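Local atomic coordinates of oxidoreductase (PDB entry 3K1Y), a protein that is probably an FMN-dependent oxidoreductase of the NADPH-dependent FMN reductase family. Residues Ser43-Ala48 against Leu182-Val187; Pro61-Ala66 against Thr101-Met106; Leu89-Pro94 against Thr121-Thr126; Ala115-Pro120 against Tyr146-Val151. All blocks are in the same frame, centred on the assembly; numbering follows the deposited sequence.

Contact 1: residues Ser43-Ala48 against Leu182-Val187; sequences SARGEA and LASLIV
The guanidinium of R45 packs on the helical turn 182-187, with R45 NE 3.2 Å from A183 CB and S184 N over one face of the group, offset toward its rim. The bend at chi3 (-108°) turns this planar end against A183. Apolar contact continues along the arginine chain, which crosses V187 at about a right angle, with R45 CD 4.0 Å from V187 CG2. E47 brings its carboxylate oxygen OE1 to 3.4 Å from V187 CG1. Among polar atoms, R45 NH1 comes within 3.3 Å of S184 OG, but the angle is too poor for a hydrogen bond. R45 NE is instead bonded to the carbonyl oxygen of A41 in helix 26-44, and E47 OE2 forms a salt bridge with R12. G46 takes positive phi as the C-prime residue of a Schellman motif that ends helix 26-44, its N bonded to S43 O. No hydrogen bond joins the two segments. The polar ends of R45 and E47, bonded to A41 and R12, rest against the A183 methyl and V187 without bonding to them, so van der Waals contact rather than directed bonding joins the end of helix 26-44 to helix 165-188 at the surface.

Contact 2: residues Pro61-Ala66 against Thr101-Met106; sequences PDLMTA and TGLFKM
L63 and M64 meet L103 and M106 where the short helix 60-63 packs on helix 102-110, the helix of a beta-alpha-beta crossover in this flavodoxin-like fold. P61, at the start of the segment, accepts a 2.8 Å hydrogen bond at its O from T65 OG1, which ties the turn after the helix back onto it. L63 leaves the backbone toward the longer helix, and its side chain crosses that of L103 at about a right angle, with L63 CD2 and L103 CD1 3.6 Å apart. L63 CG also lies 4.5 Å from M106 CG, and the L63 side chain touches F107 as well. M64 is the first residue to leave helical backbone angles; it is a selenomethionine, as is M106, and is poorly ordered, so its placement carries less weight. Its chain, bent at chi3, brings CE within 4.3 Å of L103 CD1. M106 sends CG anti to the backbone N (chi1 -168°), which carries its selenium out to M64. The cluster is entirely apolar and buried, and the second subunit closes over it: M64 and M106 each pack on their own counterparts in that chain, and L103 on its M67. As modelled, the selenium of M106 lies 3.6 Å from M64 CG.

Contact 3: residues Leu89-Pro94 against Thr121-Thr126; sequences LVVATP and TIIAAT
V91 and I123 meet through their CG2 methyls, 3.9 Å apart: chi1 of V91 (-64°) sets its CG2 between the backbone N and the carbonyl carbon, on the side of the neighbouring strand, while I123 (chi1 53°) presents CG2 and carries CG1 elsewhere. L89 and T121 run alongside each other, and T121 OG1, bonded to the carbonyl oxygen of M119, faces the leucine branch. The backbones form a parallel pair. A124 N donates to V91 O at 2.9 Å, nearly in line with the carbonyl though bent at the hydrogen (133°), and T93 N to A124 O at 3.0 Å. Two longer bonds, I122 N to L89 O and T126 N to T93 O, flank these, while V91 N to I122 O is weak. A92 CA also approaches A124 O (3.1 Å), so this oxygen receives a CA-H...O contact besides the T93 N-H. T93 OG1 donates to P94 O at 2.8 Å and accepts a probable hydrogen bond from T101 N, just before helix 102-110. In the five-stranded parallel sheet, strand 12-18 flanks 88-94, strand 150-159 flanks 120-127, and helix 26-44 lies over the face bearing A92, A124 and T126.

Contact 4: residues Ala115-Pro120 against Tyr146-Val151; sequences ALTGMP and YMRAVV
R148 offers one face of its guanidinium to T117, whose CG2 methyl stands 3.7 Å from R148 CZ, over the centre of the group. The two side chains run abreast, and the bend at chi3 (61°) of R148 turns the planar end to the methyl. NE of this arginine is also close to the like-charged R177 of the third subunit. Two backbone bonds join the segments. G118 N donates to R148 O at 2.9 Å, approaching from above the carbonyl plane rather than along a lone pair, and V150 N forms a weak bond to M119 O at 3.0 Å. A water links the two segments, accepting from L116 N at 2.6 Å and donating to M147 O at 3.1 Å. On the buried side L116 CD1 touches the selenium of M147 at 4.2 Å, and both side chains also pack on F108. V150 CG1 rests against the carbonyl of G118. The type II turn from L116 to M119 has G118 at positive phi, and R148 is the C-prime residue of a Schellman motif ending helix 135-146. The two loops are helix-to-strand connections of the alternating beta-alpha fold, at the N-terminal ends of strands 120-127 and 150-159.

Contact 3 is the core of the set, about 4 Å from the centre of the chain, and each of the others touches it. Contact 4 continues the sheet outward: T121 N and V150 O, 2.8 Å apart, probably form a hydrogen bond between strands 120-127 and 150-159. Contact 1 reaches both through helix 165-188, where L182 packs on I122 and P120, and L185 on P120. Contact 2, its centre about 31 Å from that of contact 1, meets contact 3 through F104 on V91 and T93. A sulfate, probably from the crystallisation liquor, lies about 4 Å from the P94 side chain; flavodoxin-like proteins bind FMN at such C-terminal strand ends, so it may mark that region. Contacts 2 and 4 both touch the second subunit.

Contact 1: residues Ser43-Ala48 against Leu182-Val187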
loop_
_atom_site.group_PDB
_atom_site.type_symbol
_atom_site.label_atom_id
_atom_site.label_comp_id
_atom_site.label_asym_id
_atom_site.label_seq_id
_atom_site.Cartn_x
_atom_site.Cartn_y
_atom_site.Cartn_z
ATOM N N SER A 43 -16.261 -28.458 11.317
ATOM C CA SER A 43 -16.697 -29.640 12.026
ATOM C C SER A 43 -17.449 -29.183 13.270
ATOM O O SER A 43 -18.492 -29.730 13.605
ATOM C CB SER A 43 -15.488 -30.494 12.410
ATOM O OG SER A 43 -15.885 -31.637 13.144
ATOM N N ALA A 44 -16.924 -28.161 13.943
ATOM C CA ALA A 44 -17.555 -27.628 15.153
ATOM C C ALA A 44 -18.924 -27.026 14.843
ATOM O O ALA A 44 -19.804 -26.955 15.703
ATOM C CB ALA A 44 -16.664 -26.582 15.797
ATOM N N ARG A 45 -19.112 -26.594 13.607
ATOM C CA ARG A 45 -20.394 -26.031 13.242
ATOM C C ARG A 45 -21.356 -27.095 12.700
ATOM O O ARG A 45 -22.400 -26.782 12.150
ATOM C CB ARG A 45 -20.177 -24.868 12.267
ATOM C CG ARG A 45 -19.733 -23.602 13.008
ATOM C CD ARG A 45 -19.028 -22.609 12.115
ATOM N NE ARG A 45 -17.603 -22.578 12.417
ATOM C CZ ARG A 45 -17.011 -21.660 13.169
ATOM N NH1 ARG A 45 -17.712 -20.669 13.706
ATOM N NH2 ARG A 45 -15.711 -21.749 13.394
ATOM N N GLY A 46 -20.994 -28.361 12.880
ATOM C CA GLY A 46 -21.852 -29.452 12.449
ATOM C C GLY A 46 -21.722 -29.991 11.033
ATOM O O GLY A 46 -22.495 -30.867 10.637
ATOM N N GLU A 47 -20.749 -29.497 10.270
ATOM C CA GLU A 47 -20.583 -29.961 8.901
ATOM C C GLU A 47 -19.235 -30.577 8.549
ATOM O O GLU A 47 -18.318 -30.612 9.370
ATOM C CB GLU A 47 -20.912 -28.826 7.935
ATOM C CG GLU A 47 -22.398 -28.612 7.800
ATOM C CD GLU A 47 -22.740 -27.558 6.790
ATOM O OE1 GLU A 47 -22.723 -26.365 7.152
ATOM O OE2 GLU A 47 -23.013 -27.926 5.630
ATOM N N ALA A 48 -19.130 -31.070 7.318
ATOM C CA ALA A 48 -17.908 -31.715 6.848
ATOM C C ALA A 48 -17.236 -30.883 5.780
ATOM O O ALA A 48 -17.905 -30.199 5.008
ATOM C CB ALA A 48 -18.225 -33.112 6.300
ATOM N N LEU A 182 -13.583 -17.718 8.767
ATOM C CA LEU A 182 -13.854 -18.320 7.473
ATOM C C LEU A 182 -14.924 -19.417 7.577
ATOM O O LEU A 182 -15.791 -19.529 6.699
ATOM C CB LEU A 182 -12.553 -18.872 6.880
ATOM C CG LEU A 182 -12.571 -19.511 5.490
ATOM C CD1 LEU A 182 -13.239 -18.600 4.471
ATOM C CD2 LEU A 182 -11.144 -19.799 5.076
ATOM N N ALA A 183 -14.882 -20.202 8.653
ATOM C CA ALA A 183 -15.856 -21.277 8.842
ATOM C C ALA A 183 -17.277 -20.736 8.920
ATOM O O ALA A 183 -18.211 -21.358 8.415
ATOM C CB ALA A 183 -15.532 -22.084 10.094
ATOM N N SER A 184 -17.449 -19.582 9.554
ATOM C CA SER A 184 -18.775 -19.001 9.653
ATOM C C SER A 184 -19.321 -18.634 8.285
ATOM O O SER A 184 -20.474 -18.944 7.978
ATOM C CB SER A 184 -18.769 -17.763 10.550
ATOM O OG SER A 184 -18.951 -18.136 11.899
ATOM N N LEU A 185 -18.514 -17.959 7.469
ATOM C CA LEU A 185 -18.970 -17.586 6.131
ATOM C C LEU A 185 -19.291 -18.861 5.348
ATOM O O LEU A 185 -20.287 -18.930 4.630
ATOM C CB LEU A 185 -17.900 -16.775 5.380
ATOM C CG LEU A 185 -17.713 -15.260 5.594
ATOM C CD1 LEU A 185 -18.745 -14.703 6.562
ATOM C CD2 LEU A 185 -16.304 -14.999 6.099
ATOM N N ILE A 186 -18.453 -19.878 5.513
ATOM C CA ILE A 186 -18.648 -21.139 4.807
ATOM C C ILE A 186 -19.984 -21.845 5.061
ATOM O O ILE A 186 -20.656 -22.256 4.113
ATOM C CB ILE A 186 -17.490 -22.133 5.107
ATOM C CG1 ILE A 186 -16.189 -21.583 4.509
ATOM C CG2 ILE A 186 -17.824 -23.527 4.546
ATOM C CD1 ILE A 186 -15.039 -22.536 4.531
ATOM N N VAL A 187 -20.376 -21.989 6.324
ATOM C CA VAL A 187 -21.625 -22.686 6.636
ATOM C C VAL A 187 -22.835 -21.784 6.496
ATOM O O VAL A 187 -23.970 -22.248 6.499
ATOM C CB VAL A 187 -21.600 -23.287 8.066
ATOM C CG1 VAL A 187 -20.379 -24.179 8.219
ATOM C CG2 VAL A 187 -21.603 -22.175 9.117
#

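Contact 2: residues Pro61-Ala66 against Thr101-Met106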
loop_
_atom_site.group_PDB
_atom_site.type_symbol
_atom_site.label_atom_id
_atom_site.label_comp_id
_atom_site.label_asym_id
_atom_site.label_seq_id
_atom_site.Cartn_x
_atom_site.Cartn_y
_atom_site.Cartn_z
ATOM N N PRO A 61 4.039 -25.292 -15.920
ATOM C CA PRO A 61 3.791 -25.439 -17.360
ATOM C C PRO A 61 2.366 -25.087 -17.799
ATOM O O PRO A 61 2.175 -24.496 -18.859
ATOM C CB PRO A 61 4.143 -26.901 -17.633
ATOM C CG PRO A 61 3.941 -27.565 -16.304
ATOM C CD PRO A 61 4.499 -26.560 -15.333
ATOM N N ASP A 62 1.367 -25.441 -16.997
ATOM C CA ASP A 62 -0.018 -25.131 -17.354
ATOM C C ASP A 62 -0.255 -23.630 -17.225
ATOM O O ASP A 62 -1.027 -23.031 -17.982
ATOM C CB ASP A 62 -0.996 -25.869 -16.434
ATOM C CG ASP A 62 -0.614 -27.321 -16.220
ATOM O OD1 ASP A 62 0.447 -27.565 -15.603
ATOM O OD2 ASP A 62 -1.370 -28.214 -16.667
ATOM N N LEU A 63 0.420 -23.030 -16.253
ATOM C CA LEU A 63 0.290 -21.609 -16.001
ATOM C C LEU A 63 0.949 -20.798 -17.108
ATOM O O LEU A 63 0.316 -19.927 -17.708
ATOM C CB LEU A 63 0.916 -21.266 -14.649
ATOM C CG LEU A 63 0.037 -20.542 -13.625
ATOM C CD1 LEU A 63 -1.354 -21.145 -13.596
ATOM C CD2 LEU A 63 0.691 -20.640 -12.259
HETATM N N MSE A 64 2.213 -21.081 -17.386
HETATM C CA MSE A 64 2.898 -20.336 -18.419
HETATM C C MSE A 64 2.551 -20.772 -19.839
HETATM O O MSE A 64 3.227 -20.397 -20.796
HETATM C CB MSE A 64 4.407 -20.336 -18.146
HETATM C CG MSE A 64 4.797 -19.191 -17.183
HETATM SE SE MSE A 64 6.421 -19.263 -16.377
HETATM C CE MSE A 64 5.973 -19.723 -14.732
ATOM N N THR A 65 1.490 -21.570 -19.966
ATOM C CA THR A 65 0.982 -21.981 -21.276
ATOM C C THR A 65 -0.233 -21.085 -21.460
ATOM O O THR A 65 -0.579 -20.706 -22.577
ATOM C CB THR A 65 0.534 -23.455 -21.333
ATOM O OG1 THR A 65 1.664 -24.284 -21.616
ATOM C CG2 THR A 65 -0.496 -23.668 -22.441
ATOM N N ALA A 66 -0.872 -20.747 -20.343
ATOM C CA ALA A 66 -2.022 -19.859 -20.363
ATOM C C ALA A 66 -1.498 -18.423 -20.527
ATOM O O ALA A 66 -2.273 -17.477 -20.674
ATOM C CB ALA A 66 -2.811 -19.989 -19.074
ATOM N N THR A 101 4.549 -13.476 -4.442
ATOM C CA THR A 101 5.346 -13.997 -5.549
ATOM C C THR A 101 4.758 -13.709 -6.926
ATOM O O THR A 101 3.541 -13.611 -7.088
ATOM C CB THR A 101 5.535 -15.522 -5.411
ATOM O OG1 THR A 101 6.226 -15.818 -4.191
ATOM C CG2 THR A 101 6.343 -16.050 -6.554
ATOM N N GLY A 102 5.631 -13.574 -7.918
ATOM C CA GLY A 102 5.163 -13.330 -9.265
ATOM C C GLY A 102 4.304 -14.508 -9.690
ATOM O O GLY A 102 3.274 -14.329 -10.343
ATOM N N LEU A 103 4.720 -15.714 -9.303
ATOM C CA LEU A 103 3.986 -16.927 -9.651
ATOM C C LEU A 103 2.597 -16.919 -9.005
ATOM O O LEU A 103 1.607 -17.336 -9.612
ATOM C CB LEU A 103 4.765 -18.167 -9.208
ATOM C CG LEU A 103 4.098 -19.529 -9.459
ATOM C CD1 LEU A 103 3.986 -19.782 -10.959
ATOM C CD2 LEU A 103 4.918 -20.637 -8.779
ATOM N N PHE A 104 2.538 -16.450 -7.765
ATOM C CA PHE A 104 1.285 -16.350 -7.047
ATOM C C PHE A 104 0.425 -15.383 -7.854
ATOM O O PHE A 104 -0.742 -15.660 -8.147
ATOM C CB PHE A 104 1.552 -15.785 -5.648
ATOM C CG PHE A 104 0.311 -15.495 -4.840
ATOM C CD1 PHE A 104 -0.261 -16.480 -4.042
ATOM C CD2 PHE A 104 -0.244 -14.209 -4.826
ATOM C CE1 PHE A 104 -1.365 -16.194 -3.229
ATOM C CE2 PHE A 104 -1.343 -13.911 -4.024
ATOM C CZ PHE A 104 -1.906 -14.910 -3.217
ATOM N N LYS A 105 1.018 -14.253 -8.226
ATOM C CA LYS A 105 0.293 -13.234 -8.978
ATOM C C LYS A 105 -0.182 -13.757 -10.327
ATOM O O LYS A 105 -1.306 -13.474 -10.756
ATOM C CB LYS A 105 1.170 -11.993 -9.190
ATOM C CG LYS A 105 0.461 -10.828 -9.895
ATOM C CD LYS A 105 -0.824 -10.436 -9.154
ATOM C CE LYS A 105 -1.277 -9.018 -9.497
ATOM N NZ LYS A 105 -1.515 -8.784 -10.949
HETATM N N MSE A 106 0.671 -14.522 -10.992
HETATM C CA MSE A 106 0.330 -15.056 -12.294
HETATM C C MSE A 106 -0.976 -15.833 -12.259
HETATM O O MSE A 106 -1.854 -15.619 -13.093
HETATM C CB MSE A 106 1.453 -15.950 -12.796
HETATM C CG MSE A 106 1.330 -16.322 -14.256
HETATM SE SE MSE A 106 2.924 -17.218 -14.830
HETATM C CE MSE A 106 4.083 -15.666 -15.022
#

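Contact 3: residues Leu89-Pro94 against Thr121-Thr126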
loop_
_atom_site.group_PDB
_atom_site.type_symbol
_atom_site.label_atom_id
_atom_site.label_comp_id
_atom_site.label_asym_id
_atom_site.label_seq_id
_atom_site.Cartn_x
_atom_site.Cartn_y
_atom_site.Cartn_z
ATOM N N LEU A 89 -11.861 -20.275 0.634
ATOM C CA LEU A 89 -10.580 -20.280 -0.043
ATOM C C LEU A 89 -9.481 -19.802 0.870
ATOM O O LEU A 89 -9.700 -18.941 1.717
ATOM C CB LEU A 89 -10.630 -19.373 -1.275
ATOM C CG LEU A 89 -9.271 -18.935 -1.826
ATOM C CD1 LEU A 89 -8.659 -20.093 -2.583
ATOM C CD2 LEU A 89 -9.434 -17.709 -2.728
ATOM N N VAL A 90 -8.298 -20.369 0.683
ATOM C CA VAL A 90 -7.123 -20.002 1.453
ATOM C C VAL A 90 -5.981 -19.804 0.462
ATOM O O VAL A 90 -5.774 -20.631 -0.429
ATOM C CB VAL A 90 -6.736 -21.108 2.450
ATOM C CG1 VAL A 90 -5.401 -20.769 3.120
ATOM C CG2 VAL A 90 -7.832 -21.257 3.485
ATOM N N VAL A 91 -5.260 -18.697 0.610
ATOM C CA VAL A 91 -4.138 -18.387 -0.262
ATOM C C VAL A 91 -2.914 -18.111 0.596
ATOM O O VAL A 91 -2.972 -17.331 1.549
ATOM C CB VAL A 91 -4.419 -17.148 -1.176
ATOM C CG1 VAL A 91 -5.563 -17.456 -2.127
ATOM C CG2 VAL A 91 -4.741 -15.907 -0.329
ATOM N N ALA A 92 -1.812 -18.769 0.265
ATOM C CA ALA A 92 -0.582 -18.604 1.022
ATOM C C ALA A 92 0.542 -18.322 0.051
ATOM O O ALA A 92 0.638 -18.952 -1.000
ATOM C CB ALA A 92 -0.278 -19.864 1.817
ATOM N N THR A 93 1.393 -17.368 0.406
ATOM C CA THR A 93 2.499 -17.020 -0.458
ATOM C C THR A 93 3.771 -16.700 0.297
ATOM O O THR A 93 3.737 -16.118 1.379
ATOM C CB THR A 93 2.178 -15.772 -1.331
ATOM O OG1 THR A 93 3.277 -15.506 -2.214
ATOM C CG2 THR A 93 1.977 -14.535 -0.447
ATOM N N PRO A 94 4.911 -17.140 -0.238
ATOM C CA PRO A 94 6.163 -16.818 0.440
ATOM C C PRO A 94 6.332 -15.334 0.089
ATOM O O PRO A 94 5.547 -14.785 -0.687
ATOM C CB PRO A 94 7.185 -17.716 -0.261
ATOM C CG PRO A 94 6.564 -17.975 -1.601
ATOM C CD PRO A 94 5.116 -18.167 -1.273
ATOM N N THR A 121 -12.647 -15.641 2.148
ATOM C CA THR A 121 -11.211 -15.870 1.982
ATOM C C THR A 121 -10.274 -15.445 3.120
ATOM O O THR A 121 -10.418 -14.359 3.690
ATOM C CB THR A 121 -10.706 -15.113 0.719
ATOM O OG1 THR A 121 -11.383 -15.599 -0.443
ATOM C CG2 THR A 121 -9.198 -15.286 0.537
ATOM N N ILE A 122 -9.295 -16.301 3.418
ATOM C CA ILE A 122 -8.271 -15.997 4.417
ATOM C C ILE A 122 -6.981 -15.778 3.627
ATOM O O ILE A 122 -6.597 -16.626 2.810
ATOM C CB ILE A 122 -7.982 -17.173 5.375
ATOM C CG1 ILE A 122 -9.040 -17.261 6.471
ATOM C CG2 ILE A 122 -6.584 -17.001 5.992
ATOM C CD1 ILE A 122 -8.875 -18.476 7.356
ATOM N N ILE A 123 -6.319 -14.652 3.855
ATOM C CA ILE A 123 -5.066 -14.389 3.161
ATOM C C ILE A 123 -3.901 -14.707 4.106
ATOM O O ILE A 123 -3.961 -14.425 5.306
ATOM C CB ILE A 123 -5.001 -12.929 2.658
ATOM C CG1 ILE A 123 -5.289 -11.959 3.798
ATOM C CG2 ILE A 123 -6.026 -12.728 1.527
ATOM C CD1 ILE A 123 -5.132 -10.511 3.397
ATOM N N ALA A 124 -2.858 -15.328 3.576
ATOM C CA ALA A 124 -1.718 -15.694 4.396
ATOM C C ALA A 124 -0.366 -15.639 3.674
ATOM O O ALA A 124 -0.270 -15.854 2.459
ATOM C CB ALA A 124 -1.943 -17.089 4.988
ATOM N N ALA A 125 0.679 -15.357 4.443
ATOM C CA ALA A 125 2.032 -15.280 3.914
ATOM C C ALA A 125 3.013 -15.778 4.965
ATOM O O ALA A 125 2.665 -15.941 6.134
ATOM C CB ALA A 125 2.363 -13.857 3.539
ATOM N N THR A 126 4.244 -16.022 4.545
ATOM C CA THR A 126 5.261 -16.482 5.469
ATOM C C THR A 126 6.641 -15.976 5.080
ATOM O O THR A 126 6.871 -15.574 3.943
ATOM C CB THR A 126 5.315 -18.022 5.527
ATOM O OG1 THR A 126 6.351 -18.420 6.433
ATOM C CG2 THR A 126 5.616 -18.609 4.146
#

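Contact 4: residues Ala115-Pro120 against Tyr146-Val151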
loop_
_atom_site.group_PDB
_atom_site.type_symbol
_atom_site.label_atom_id
_atom_site.label_comp_id
_atom_site.label_asym_id
_atom_site.label_seq_id
_atom_site.Cartn_x
_atom_site.Cartn_y
_atom_site.Cartn_z
ATOM N N ALA A 115 -14.075 -14.712 -11.199
ATOM C CA ALA A 115 -13.785 -16.042 -10.665
ATOM C C ALA A 115 -13.998 -16.162 -9.149
ATOM O O ALA A 115 -14.488 -17.186 -8.663
ATOM C CB ALA A 115 -12.354 -16.435 -11.018
ATOM N N LEU A 116 -13.651 -15.107 -8.416
ATOM C CA LEU A 116 -13.765 -15.105 -6.964
ATOM C C LEU A 116 -14.745 -14.091 -6.365
ATOM O O LEU A 116 -14.501 -13.567 -5.279
ATOM C CB LEU A 116 -12.382 -14.870 -6.362
ATOM C CG LEU A 116 -11.302 -15.887 -6.705
ATOM C CD1 LEU A 116 -9.921 -15.364 -6.281
ATOM C CD2 LEU A 116 -11.636 -17.188 -6.012
ATOM N N THR A 117 -15.850 -13.811 -7.043
ATOM C CA THR A 117 -16.806 -12.848 -6.503
ATOM C C THR A 117 -17.553 -13.415 -5.297
ATOM O O THR A 117 -18.139 -14.496 -5.378
ATOM C CB THR A 117 -17.845 -12.431 -7.562
ATOM O OG1 THR A 117 -17.170 -11.856 -8.690
ATOM C CG2 THR A 117 -18.826 -11.410 -6.974
ATOM N N GLY A 118 -17.526 -12.687 -4.184
ATOM C CA GLY A 118 -18.213 -13.132 -2.982
ATOM C C GLY A 118 -17.549 -14.266 -2.203
ATOM O O GLY A 118 -18.054 -14.688 -1.160
HETATM N N MSE A 119 -16.407 -14.737 -2.687
HETATM C CA MSE A 119 -15.676 -15.835 -2.059
HETATM C C MSE A 119 -15.063 -15.567 -0.674
HETATM O O MSE A 119 -14.134 -14.767 -0.545
HETATM C CB MSE A 119 -14.565 -16.298 -3.008
HETATM C CG MSE A 119 -13.732 -17.465 -2.511
HETATM SE SE MSE A 119 -14.771 -19.092 -2.401
HETATM C CE MSE A 119 -14.899 -19.523 -4.282
ATOM N N PRO A 120 -15.582 -16.234 0.380
ATOM C CA PRO A 120 -15.025 -16.031 1.727
ATOM C C PRO A 120 -13.562 -16.435 1.584
ATOM O O PRO A 120 -13.279 -17.461 0.962
ATOM C CB PRO A 120 -15.836 -16.996 2.587
ATOM C CG PRO A 120 -17.183 -17.025 1.874
ATOM C CD PRO A 120 -16.775 -17.106 0.419
ATOM N N TYR A 146 -10.076 -6.460 -4.870
ATOM C CA TYR A 146 -10.316 -6.020 -6.234
ATOM C C TYR A 146 -11.161 -7.052 -6.980
ATOM O O TYR A 146 -11.920 -6.704 -7.879
ATOM C CB TYR A 146 -9.007 -5.827 -6.997
ATOM C CG TYR A 146 -9.249 -5.545 -8.461
ATOM C CD1 TYR A 146 -9.798 -4.328 -8.877
ATOM C CD2 TYR A 146 -8.994 -6.517 -9.426
ATOM C CE1 TYR A 146 -10.089 -4.093 -10.226
ATOM C CE2 TYR A 146 -9.284 -6.295 -10.770
ATOM C CZ TYR A 146 -9.828 -5.088 -11.165
ATOM O OH TYR A 146 -10.116 -4.884 -12.494
HETATM N N MSE A 147 -11.015 -8.325 -6.627
HETATM C CA MSE A 147 -11.798 -9.353 -7.293
HETATM C C MSE A 147 -13.106 -9.602 -6.568
HETATM O O MSE A 147 -13.846 -10.534 -6.882
HETATM C CB MSE A 147 -10.993 -10.638 -7.420
HETATM C CG MSE A 147 -9.984 -10.553 -8.537
HETATM SE SE MSE A 147 -8.938 -12.128 -8.744
HETATM C CE MSE A 147 -7.624 -11.742 -7.390
ATOM N N ARG A 148 -13.378 -8.739 -5.597
ATOM C CA ARG A 148 -14.594 -8.798 -4.812
ATOM C C ARG A 148 -14.728 -10.011 -3.904
ATOM O O ARG A 148 -15.839 -10.422 -3.562
ATOM C CB ARG A 148 -15.811 -8.673 -5.733
ATOM C CG ARG A 148 -15.853 -7.361 -6.505
ATOM C CD ARG A 148 -16.999 -7.352 -7.492
ATOM N NE ARG A 148 -18.292 -7.489 -6.825
ATOM C CZ ARG A 148 -19.431 -7.743 -7.458
ATOM N NH1 ARG A 148 -19.429 -7.887 -8.774
ATOM N NH2 ARG A 148 -20.564 -7.859 -6.779
ATOM N N ALA A 149 -13.597 -10.587 -3.515
ATOM C CA ALA A 149 -13.610 -11.711 -2.582
ATOM C C ALA A 149 -13.839 -11.088 -1.197
ATOM O O ALA A 149 -13.383 -9.972 -0.936
ATOM C CB ALA A 149 -12.271 -12.426 -2.605
ATOM N N VAL A 150 -14.560 -11.765 -0.310
ATOM C CA VAL A 150 -14.740 -11.185 1.015
ATOM C C VAL A 150 -13.630 -11.784 1.869
ATOM O O VAL A 150 -13.634 -12.976 2.176
ATOM C CB VAL A 150 -16.193 -11.457 1.618
ATOM C CG1 VAL A 150 -17.113 -12.031 0.553
ATOM C CG2 VAL A 150 -16.133 -12.348 2.845
ATOM N N VAL A 151 -12.654 -10.948 2.219
ATOM C CA VAL A 151 -11.509 -11.387 3.018
ATOM C C VAL A 151 -11.728 -11.243 4.520
ATOM O O VAL A 151 -11.959 -10.134 5.021
ATOM C CB VAL A 151 -10.236 -10.598 2.634
ATOM C CG1 VAL A 151 -9.075 -11.004 3.532
ATOM C CG2 VAL A 151 -9.886 -10.865 1.181
HETATM O O HOH W 1 -13.508 -12.636 -9.129
#